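Local coordinates for protein major pepsin inhibitor 3 (Ascaris suum, PDB 1F32) that inhibits the aspartic protease pepsin and is secreted by the parasitic nematode that makes it, at residues D33-Q36 and V37-F41; F74-V77 and G78-V81; E103-T106 and F107-I111. One frame throughout, in Å; residues are numbered along the deposited sequence.

Contact 1 of 3, residues D33-Q36 and V37-F41; sequences DDIQ and VGKEF
Gly38 N donates to Asp34 O at 2.8 Å, the first of three successive i to i+4 bonds near the N-terminal end of an alpha-helix. The next two follow the same pattern: Lys39 N reaches Ile35 O at 3.1 Å, and Glu40 N reaches Gln36 O at 3.0 Å. This last bond is the straightest of the three, with 162° at the hydrogen. Gln36 O is also approached by the side chain of Glu40, whose CG comes to 3.1 Å from it, so that the carbonyl oxygen lies against both the amide and the aliphatic root of the same residue.

Beyond the backbone, the contact is carried by Lys39, which packs through its methylenes. Its aliphatic chain runs beside that of Ile35, both pointing the same way, and CE lies 3.9 Å from Ile35 CG2. Gln36 approaches from another direction. Its CG stands anti to the backbone N (chi1 -166°) and the chain then bends at chi2, which carries the amide across the lysine at about a right angle and sets Gln36 OE1 3.4 Å from Lys39 CD. The amide thus meets methylene carbon here. On another part of the turn, Val37 lays CB against Asp34 O at 3.3 Å, while its CG2 branch reaches back to Asp33 O.

The segment lies at the N-terminal end of helix 35-52, which follows strand 25-29, the last strand of the three-stranded antiparallel sheet. The buried Phe41 side chain packs on Cys13 and Val15 of strand 13-16, with Pro63 and Cys66 also against it; Val37 meets Phe65, and Ile35 meets Asn18 in the loop between strands 13-16 and 19-22.

Contact 2 of 3, residues F74-V77 and G78-V81; sequences FNFV and GCSV
Asn75 CG and Ser80 OG both stand beside their own backbone N, anti to the carbonyl carbon (chi1 -55° and -61°), and these matching torsions bring the polar ends together on one face of a beta-hairpin. Ser80 OG donates to Asn75 OD1 at 2.8 Å, in the amide plane and on a lone pair. The two residues form a non-hydrogen-bonded antiparallel pair, so this side-chain bond ties the strands where the backbone does not. A water donates to both Ser80 OG and Phe76 O, extending the polar network toward the turn.

Next along the ladder, Phe74 and Val81 exchange two backbone bonds, Phe74 N to Val81 O and Val81 N to Phe74 O, each 2.8 Å. On the other face Phe76 presents its edge: CE2 meets Val81 CG2 at 3.9 Å, in the ring plane, while Cys79 SG lies obliquely beside the ring, 5.5 Å from its centroid.

Strands 72-76 and 79-82 are neighbours in the five-stranded antiparallel sheet, with 5-8 and 85-88 flanking them; Asn75 ND2 bonds Ser5 OG. Cys79 is disulfide-linked to Cys146, and helix 98-116 packs against the phenylalanine face.

Contact 3 of 3, residues E103-T106 and F107-I111; sequences EVQT and FREKI
Arg108 crosses the side chain of Gln105 and can be followed outward from the helix. Its CB lies 3.6 Å from Val104 O, and CG comes closer still, 3.1 Å from that same oxygen, which also accepts the Arg108 backbone N-H. CD is shared between two neighbours: it packs against Val104 CG1 at 3.9 Å, the two side chains running alongside each other, and against the amide of Gln105. A bend at chi3 (77°) then turns the guanidinium back so that NH1 at the tip reaches the edge of the amide and donates to Gln105 OE1 at 3.0 Å. The bond uses a lone pair in the amide plane, but it is not straight, with 143° at the hydrogen. The amide and guanidinium planes stand 78° apart, so the two groups meet steeply and do not stack.

Gln105 O accepts the backbone N-H of Glu109, whose CG and CD lie against the same oxygen. At the carboxylate, Glu109 OE1 accepts a hydrogen bond from a water 2.8 Å away that also bonds Thr106 OG1; the threonine hydroxyl has a further partner in Ala102 O. Thr106 CG2 meanwhile runs beside the extended chain of Lys110, 4.1 Å from its CE.

Such i to i+3 and i to i+4 pairings are characteristic of an alpha-helix, and the division of its faces makes this one amphipathic: Val104, Phe107 and Ile111 form its buried side, where Phe107 meets Phe4, while Gln105, Thr106, Glu109 and Lys110 line the exposed side of a helix packed on an antiparallel sheet.

Contacts 2 and 3 are direct neighbours, their centres about 12 Å apart: the helix of contact 3 lies on the phenylalanine face of the hairpin in contact 2. Phe76 and Phe107 meet edge-to-face, with Phe76 CE1 3.5 Å from Phe107 CD1, and the Phe74 ring packs on Val104 and Arg108, Phe74 CE1 lying 3.7 Å from Arg108 NE. Local pairings along a helix and across a hairpin thus lie in surfaces that pack on each other. Contact 1 belongs to the other helix-and-sheet unit, across the centre of the chain. Its centre is about 30 Å from that of contact 2 and about 39 Å from that of contact 3, and it touches neither.

Contact 1 of 3, residues D33-Q36 and V37-F41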
ATOM      1  N   ASP A  33       5.296   7.931 -22.086  1.00 16.56           N
ATOM      2  CA  ASP A  33       4.200   7.219 -22.733  1.00 18.25           C
ATOM      3  C   ASP A  33       3.193   6.507 -21.823  1.00 16.00           C
ATOM      4  O   ASP A  33       2.167   6.001 -22.299  1.00 16.93           O
ATOM      5  CB  ASP A  33       4.771   6.245 -23.770  1.00 20.04           C
ATOM      6  CG  ASP A  33       5.597   6.959 -24.833  1.00 23.99           C
ATOM      7  OD1 ASP A  33       5.321   8.157 -25.098  1.00 23.42           O
ATOM      8  OD2 ASP A  33       6.517   6.338 -25.401  1.00 26.58           O
ATOM      9  N   ASP A  34       3.477   6.485 -20.526  1.00 15.62           N
ATOM     10  CA  ASP A  34       2.571   5.886 -19.540  1.00 15.39           C
ATOM     11  C   ASP A  34       1.564   6.895 -18.978  1.00 15.20           C
ATOM     12  O   ASP A  34       0.522   6.518 -18.412  1.00 13.35           O
ATOM     13  CB  ASP A  34       3.376   5.295 -18.390  1.00 15.10           C
ATOM     14  CG  ASP A  34       4.256   4.159 -18.842  1.00 17.06           C
ATOM     15  OD1 ASP A  34       3.732   3.246 -19.495  1.00 17.31           O
ATOM     16  OD2 ASP A  34       5.464   4.181 -18.557  1.00 18.99           O
ATOM     17  N   ILE A  35       1.871   8.180 -19.116  1.00 14.84           N
ATOM     18  CA  ILE A  35       0.973   9.207 -18.584  1.00 17.42           C
ATOM     19  C   ILE A  35      -0.450   9.047 -19.138  1.00 18.63           C
ATOM     20  O   ILE A  35      -1.415   8.996 -18.371  1.00 17.78           O
ATOM     21  CB  ILE A  35       1.529  10.642 -18.879  1.00 16.55           C
ATOM     22  CG1 ILE A  35       2.813  10.867 -18.066  1.00 17.88           C
ATOM     23  CG2 ILE A  35       0.491  11.727 -18.506  1.00 18.15           C
ATOM     24  CD1 ILE A  35       3.524  12.185 -18.389  1.00 18.92           C
ATOM     25  N   GLN A  36      -0.594   8.935 -20.459  1.00 19.09           N
ATOM     26  CA  GLN A  36      -1.941   8.789 -21.029  1.00 20.44           C
ATOM     27  C   GLN A  36      -2.614   7.485 -20.590  1.00 19.30           C
ATOM     28  O   GLN A  36      -3.839   7.414 -20.448  1.00 18.89           O
ATOM     29  CB  GLN A  36      -1.892   8.874 -22.558  1.00 22.62           C
ATOM     30  CG  GLN A  36      -3.279   9.079 -23.216  1.00 29.48           C
ATOM     31  CD  GLN A  36      -4.073  10.259 -22.643  1.00 31.70           C
ATOM     32  OE1 GLN A  36      -3.515  11.309 -22.319  1.00 34.82           O
ATOM     33  NE2 GLN A  36      -5.388  10.087 -22.534  1.00 34.49           N
ATOM     34  N   VAL A  37      -1.813   6.447 -20.383  1.00 19.26           N
ATOM     35  CA  VAL A  37      -2.338   5.174 -19.907  1.00 17.34           C
ATOM     36  C   VAL A  37      -2.913   5.418 -18.509  1.00 17.33           C
ATOM     37  O   VAL A  37      -3.971   4.896 -18.156  1.00 17.33           O
ATOM     38  CB  VAL A  37      -1.219   4.104 -19.820  1.00 16.82           C
ATOM     39  CG1 VAL A  37      -1.767   2.813 -19.228  1.00 15.18           C
ATOM     40  CG2 VAL A  37      -0.660   3.825 -21.217  1.00 17.81           C
ATOM     41  N   GLY A  38      -2.224   6.239 -17.723  1.00 16.59           N
ATOM     42  CA  GLY A  38      -2.700   6.525 -16.379  1.00 16.95           C
ATOM     43  C   GLY A  38      -4.044   7.232 -16.414  1.00 18.28           C
ATOM     44  O   GLY A  38      -4.940   6.979 -15.597  1.00 16.64           O
ATOM     45  N   LYS A  39      -4.179   8.138 -17.371  1.00 18.46           N
ATOM     46  CA  LYS A  39      -5.405   8.892 -17.531  1.00 21.87           C
ATOM     47  C   LYS A  39      -6.563   7.998 -17.909  1.00 19.93           C
ATOM     48  O   LYS A  39      -7.646   8.124 -17.338  1.00 21.29           O
ATOM     49  CB  LYS A  39      -5.220   9.976 -18.587  1.00 23.95           C
ATOM     50  CG  LYS A  39      -4.270  11.065 -18.156  1.00 28.27           C
ATOM     51  CD  LYS A  39      -4.266  12.189 -19.164  1.00 31.41           C
ATOM     52  CE  LYS A  39      -3.136  13.155 -18.864  1.00 36.83           C
ATOM     53  NZ  LYS A  39      -3.182  13.614 -17.449  1.00 39.21           N
ATOM     54  N   GLU A  40      -6.332   7.093 -18.858  1.00 20.09           N
ATOM     55  CA  GLU A  40      -7.366   6.166 -19.306  1.00 21.71           C
ATOM     56  C   GLU A  40      -7.766   5.249 -18.157  1.00 20.18           C
ATOM     57  O   GLU A  40      -8.949   4.987 -17.941  1.00 19.20           O
ATOM     58  CB  GLU A  40      -6.864   5.313 -20.474  1.00 25.31           C
ATOM     59  CG  GLU A  40      -6.336   6.112 -21.648  1.00 32.10           C
ATOM     60  CD  GLU A  40      -5.974   5.233 -22.828  1.00 37.46           C
ATOM     61  OE1 GLU A  40      -5.230   4.242 -22.642  1.00 42.43           O
ATOM     62  OE2 GLU A  40      -6.430   5.538 -23.947  1.00 40.41           O
ATOM     63  N   PHE A  41      -6.774   4.747 -17.427  1.00 18.00           N
ATOM     64  CA  PHE A  41      -7.054   3.863 -16.297  1.00 17.30           C
ATOM     65  C   PHE A  41      -7.872   4.579 -15.238  1.00 17.47           C
ATOM     66  O   PHE A  41      -8.870   4.057 -14.742  1.00 19.66           O
ATOM     67  CB  PHE A  41      -5.755   3.375 -15.663  1.00 16.92           C
ATOM     68  CG  PHE A  41      -5.956   2.632 -14.381  1.00 16.79           C
ATOM     69  CD1 PHE A  41      -6.883   1.591 -14.298  1.00 16.27           C
ATOM     70  CD2 PHE A  41      -5.199   2.948 -13.254  1.00 15.19           C
ATOM     71  CE1 PHE A  41      -7.056   0.876 -13.115  1.00 15.14           C
ATOM     72  CE2 PHE A  41      -5.369   2.230 -12.063  1.00 14.14           C
ATOM     73  CZ  PHE A  41      -6.300   1.194 -12.000  1.00 15.96           C
TER

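Contact 2 of 3, residues F74-V77 and G78-V81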
ATOM      1  N   PHE A  74       1.219  -3.774   5.856  1.00 17.70           N
ATOM      2  CA  PHE A  74       1.272  -3.845   7.309  1.00 19.08           C
ATOM      3  C   PHE A  74       1.099  -2.407   7.800  1.00 19.35           C
ATOM      4  O   PHE A  74       1.808  -1.497   7.363  1.00 19.86           O
ATOM      5  CB  PHE A  74       2.624  -4.388   7.779  1.00 17.46           C
ATOM      6  CG  PHE A  74       2.906  -5.811   7.349  1.00 20.11           C
ATOM      7  CD1 PHE A  74       2.207  -6.880   7.911  1.00 21.34           C
ATOM      8  CD2 PHE A  74       3.903  -6.076   6.416  1.00 21.07           C
ATOM      9  CE1 PHE A  74       2.502  -8.206   7.545  1.00 22.59           C
ATOM     10  CE2 PHE A  74       4.209  -7.393   6.041  1.00 23.03           C
ATOM     11  CZ  PHE A  74       3.502  -8.459   6.613  1.00 23.18           C
ATOM     12  N   ASN A  75       0.148  -2.207   8.698  1.00 20.02           N
ATOM     13  CA  ASN A  75      -0.126  -0.881   9.229  1.00 20.45           C
ATOM     14  C   ASN A  75       0.185  -0.803  10.717  1.00 21.47           C
ATOM     15  O   ASN A  75      -0.398  -1.533  11.514  1.00 21.40           O
ATOM     16  CB  ASN A  75      -1.581  -0.545   8.963  1.00 21.77           C
ATOM     17  CG  ASN A  75      -1.926  -0.664   7.500  1.00 22.89           C
ATOM     18  OD1 ASN A  75      -1.380   0.059   6.669  1.00 25.47           O
ATOM     19  ND2 ASN A  75      -2.813  -1.599   7.169  1.00 22.77           N
ATOM     20  N   PHE A  76       1.112   0.086  11.075  1.00 18.93           N
ATOM     21  CA  PHE A  76       1.533   0.270  12.460  1.00 20.03           C
ATOM     22  C   PHE A  76       1.124   1.662  12.914  1.00 18.98           C
ATOM     23  O   PHE A  76       0.610   2.445  12.127  1.00 18.52           O
ATOM     24  CB  PHE A  76       3.053   0.175  12.572  1.00 18.19           C
ATOM     25  CG  PHE A  76       3.635  -1.059  11.944  1.00 19.96           C
ATOM     26  CD1 PHE A  76       3.614  -2.277  12.615  1.00 20.07           C
ATOM     27  CD2 PHE A  76       4.177  -1.004  10.667  1.00 17.54           C
ATOM     28  CE1 PHE A  76       4.128  -3.431  12.007  1.00 18.64           C
ATOM     29  CE2 PHE A  76       4.689  -2.137  10.056  1.00 19.57           C
ATOM     30  CZ  PHE A  76       4.666  -3.358  10.726  1.00 18.82           C
ATOM     31  N   VAL A  77       1.357   1.953  14.190  1.00 19.38           N
ATOM     32  CA  VAL A  77       1.055   3.270  14.725  1.00 20.50           C
ATOM     33  C   VAL A  77       2.181   4.171  14.245  1.00 20.40           C
ATOM     34  O   VAL A  77       3.336   4.015  14.658  1.00 18.16           O
ATOM     35  CB  VAL A  77       1.038   3.280  16.267  1.00 20.96           C
ATOM     36  CG1 VAL A  77       0.934   4.721  16.774  1.00 22.08           C
ATOM     37  CG2 VAL A  77      -0.124   2.457  16.776  1.00 21.37           C
ATOM     38  N   GLY A  78       1.854   5.091  13.345  1.00 20.03           N
ATOM     39  CA  GLY A  78       2.866   6.004  12.852  1.00 21.79           C
ATOM     40  C   GLY A  78       3.310   5.749  11.428  1.00 21.08           C
ATOM     41  O   GLY A  78       3.835   6.654  10.774  1.00 19.54           O
ATOM     42  N   CYS A  79       3.120   4.526  10.931  1.00 20.43           N
ATOM     43  CA  CYS A  79       3.537   4.243   9.567  1.00 18.72           C
ATOM     44  C   CYS A  79       2.995   2.945   8.980  1.00 19.05           C
ATOM     45  O   CYS A  79       2.418   2.120   9.696  1.00 16.93           O
ATOM     46  CB  CYS A  79       5.064   4.258   9.498  1.00 21.98           C
ATOM     47  SG  CYS A  79       6.009   2.752   9.915  1.00 20.64           S
ATOM     48  N   SER A  80       3.169   2.786   7.669  1.00 18.95           N
ATOM     49  CA  SER A  80       2.704   1.599   6.958  1.00 19.49           C
ATOM     50  C   SER A  80       3.745   1.076   5.973  1.00 18.61           C
ATOM     51  O   SER A  80       4.575   1.827   5.448  1.00 16.99           O
ATOM     52  CB  SER A  80       1.418   1.898   6.166  1.00 22.05           C
ATOM     53  OG  SER A  80       0.344   2.300   7.002  1.00 22.02           O
ATOM     54  N   VAL A  81       3.685  -0.225   5.733  1.00 19.16           N
ATOM     55  CA  VAL A  81       4.559  -0.881   4.775  1.00 17.19           C
ATOM     56  C   VAL A  81       3.621  -1.497   3.736  1.00 16.02           C
ATOM     57  O   VAL A  81       2.656  -2.185   4.076  1.00 16.66           O
ATOM     58  CB  VAL A  81       5.387  -2.011   5.428  1.00 16.58           C
ATOM     59  CG1 VAL A  81       6.252  -2.702   4.370  1.00 19.21           C
ATOM     60  CG2 VAL A  81       6.248  -1.451   6.541  1.00 17.49           C
TER
HETATM   61  O   HOH W   1      -0.538   2.924   9.885  1.00 27.43           O

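Contact 3 of 3, residues E103-T106 and F107-I111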
ATOM      1  N   GLU A 103      12.475  -6.023  11.725  1.00 21.32           N
ATOM      2  CA  GLU A 103      11.662  -5.324  12.703  1.00 21.14           C
ATOM      3  C   GLU A 103      10.191  -5.666  12.542  1.00 19.23           C
ATOM      4  O   GLU A 103       9.463  -5.718  13.536  1.00 17.80           O
ATOM      5  CB  GLU A 103      11.834  -3.814  12.592  1.00 21.24           C
ATOM      6  CG  GLU A 103      13.145  -3.301  13.124  1.00 27.09           C
ATOM      7  CD  GLU A 103      13.024  -1.867  13.562  1.00 28.96           C
ATOM      8  OE1 GLU A 103      12.540  -1.627  14.693  1.00 33.93           O
ATOM      9  OE2 GLU A 103      13.392  -0.987  12.766  1.00 30.47           O
ATOM     10  N   VAL A 104       9.764  -5.887  11.298  1.00 18.16           N
ATOM     11  CA  VAL A 104       8.376  -6.237  11.028  1.00 19.53           C
ATOM     12  C   VAL A 104       8.060  -7.578  11.681  1.00 19.96           C
ATOM     13  O   VAL A 104       7.044  -7.719  12.343  1.00 19.13           O
ATOM     14  CB  VAL A 104       8.095  -6.347   9.508  1.00 17.90           C
ATOM     15  CG1 VAL A 104       6.703  -6.923   9.278  1.00 19.03           C
ATOM     16  CG2 VAL A 104       8.204  -4.969   8.861  1.00 18.16           C
ATOM     17  N   GLN A 105       8.933  -8.565  11.500  1.00 19.05           N
ATOM     18  CA  GLN A 105       8.675  -9.869  12.101  1.00 21.10           C
ATOM     19  C   GLN A 105       8.747  -9.817  13.632  1.00 20.00           C
ATOM     20  O   GLN A 105       7.979 -10.497  14.313  1.00 21.70           O
ATOM     21  CB  GLN A 105       9.650 -10.903  11.525  1.00 21.37           C
ATOM     22  CG  GLN A 105       8.978 -12.145  10.913  1.00 24.24           C
ATOM     23  CD  GLN A 105       7.560 -11.906  10.390  1.00 20.13           C
ATOM     24  OE1 GLN A 105       7.336 -11.134   9.459  1.00 21.08           O
ATOM     25  NE2 GLN A 105       6.601 -12.587  10.993  1.00 21.81           N
ATOM     26  N   THR A 106       9.651  -9.007  14.177  1.00 20.70           N
ATOM     27  CA  THR A 106       9.755  -8.884  15.630  1.00 19.91           C
ATOM     28  C   THR A 106       8.454  -8.285  16.134  1.00 19.59           C
ATOM     29  O   THR A 106       7.919  -8.707  17.144  1.00 18.13           O
ATOM     30  CB  THR A 106      10.916  -7.964  16.063  1.00 19.81           C
ATOM     31  OG1 THR A 106      12.161  -8.595  15.765  1.00 18.78           O
ATOM     32  CG2 THR A 106      10.851  -7.679  17.584  1.00 19.04           C
ATOM     33  N   PHE A 107       7.932  -7.293  15.417  1.00 20.03           N
ATOM     34  CA  PHE A 107       6.687  -6.675  15.848  1.00 18.51           C
ATOM     35  C   PHE A 107       5.531  -7.661  15.768  1.00 17.24           C
ATOM     36  O   PHE A 107       4.735  -7.754  16.689  1.00 18.06           O
ATOM     37  CB  PHE A 107       6.366  -5.429  15.011  1.00 17.35           C
ATOM     38  CG  PHE A 107       5.115  -4.715  15.454  1.00 19.01           C
ATOM     39  CD1 PHE A 107       3.858  -5.132  15.012  1.00 18.43           C
ATOM     40  CD2 PHE A 107       5.194  -3.646  16.345  1.00 19.98           C
ATOM     41  CE1 PHE A 107       2.695  -4.500  15.447  1.00 18.57           C
ATOM     42  CE2 PHE A 107       4.029  -2.999  16.794  1.00 19.79           C
ATOM     43  CZ  PHE A 107       2.785  -3.425  16.347  1.00 18.32           C
ATOM     44  N   ARG A 108       5.434  -8.408  14.673  1.00 17.46           N
ATOM     45  CA  ARG A 108       4.342  -9.369  14.539  1.00 17.49           C
ATOM     46  C   ARG A 108       4.423 -10.410  15.655  1.00 17.21           C
ATOM     47  O   ARG A 108       3.406 -10.824  16.220  1.00 18.61           O
ATOM     48  CB  ARG A 108       4.414 -10.063  13.176  1.00 18.50           C
ATOM     49  CG  ARG A 108       4.232  -9.095  12.005  1.00 21.31           C
ATOM     50  CD  ARG A 108       4.472  -9.769  10.667  1.00 21.52           C
ATOM     51  NE  ARG A 108       3.348 -10.594  10.233  1.00 26.02           N
ATOM     52  CZ  ARG A 108       3.393 -11.409   9.182  1.00 24.08           C
ATOM     53  NH1 ARG A 108       4.506 -11.508   8.469  1.00 26.23           N
ATOM     54  NH2 ARG A 108       2.326 -12.110   8.837  1.00 27.30           N
ATOM     55  N   GLU A 109       5.641 -10.835  15.960  1.00 18.51           N
ATOM     56  CA  GLU A 109       5.852 -11.815  17.010  1.00 18.23           C
ATOM     57  C   GLU A 109       5.487 -11.218  18.368  1.00 20.91           C
ATOM     58  O   GLU A 109       4.969 -11.924  19.231  1.00 22.67           O
ATOM     59  CB  GLU A 109       7.301 -12.291  16.978  1.00 17.34           C
ATOM     60  CG  GLU A 109       7.635 -13.045  15.686  1.00 17.70           C
ATOM     61  CD  GLU A 109       9.125 -13.224  15.469  1.00 16.64           C
ATOM     62  OE1 GLU A 109       9.906 -12.673  16.265  1.00 16.70           O
ATOM     63  OE2 GLU A 109       9.516 -13.908  14.489  1.00 18.40           O
ATOM     64  N   LYS A 110       5.746  -9.921  18.562  1.00 19.77           N
ATOM     65  CA  LYS A 110       5.408  -9.280  19.841  1.00 21.75           C
ATOM     66  C   LYS A 110       3.907  -9.053  19.950  1.00 22.38           C
ATOM     67  O   LYS A 110       3.326  -9.161  21.033  1.00 22.01           O
ATOM     68  CB  LYS A 110       6.152  -7.957  20.017  1.00 21.06           C
ATOM     69  CG  LYS A 110       7.592  -8.147  20.442  1.00 21.94           C
ATOM     70  CD  LYS A 110       8.234  -6.865  20.879  1.00 25.80           C
ATOM     71  CE  LYS A 110       9.618  -7.138  21.443  1.00 26.49           C
ATOM     72  NZ  LYS A 110      10.286  -5.891  21.887  1.00 30.07           N
ATOM     73  N   ILE A 111       3.275  -8.735  18.828  1.00 24.09           N
ATOM     74  CA  ILE A 111       1.831  -8.550  18.822  1.00 28.48           C
ATOM     75  C   ILE A 111       1.211  -9.896  19.184  1.00 28.54           C
ATOM     76  O   ILE A 111       0.254  -9.965  19.953  1.00 29.26           O
ATOM     77  CB  ILE A 111       1.332  -8.087  17.433  1.00 29.07           C
ATOM     78  CG1 ILE A 111       1.341  -6.561  17.381  1.00 33.30           C
ATOM     79  CG2 ILE A 111      -0.053  -8.650  17.144  1.00 33.47           C
ATOM     80  CD1 ILE A 111       0.355  -5.898  18.342  1.00 33.63           C
TER
HETATM   81  O   HOH W   2      12.498 -11.635  15.848  1.00 27.21           O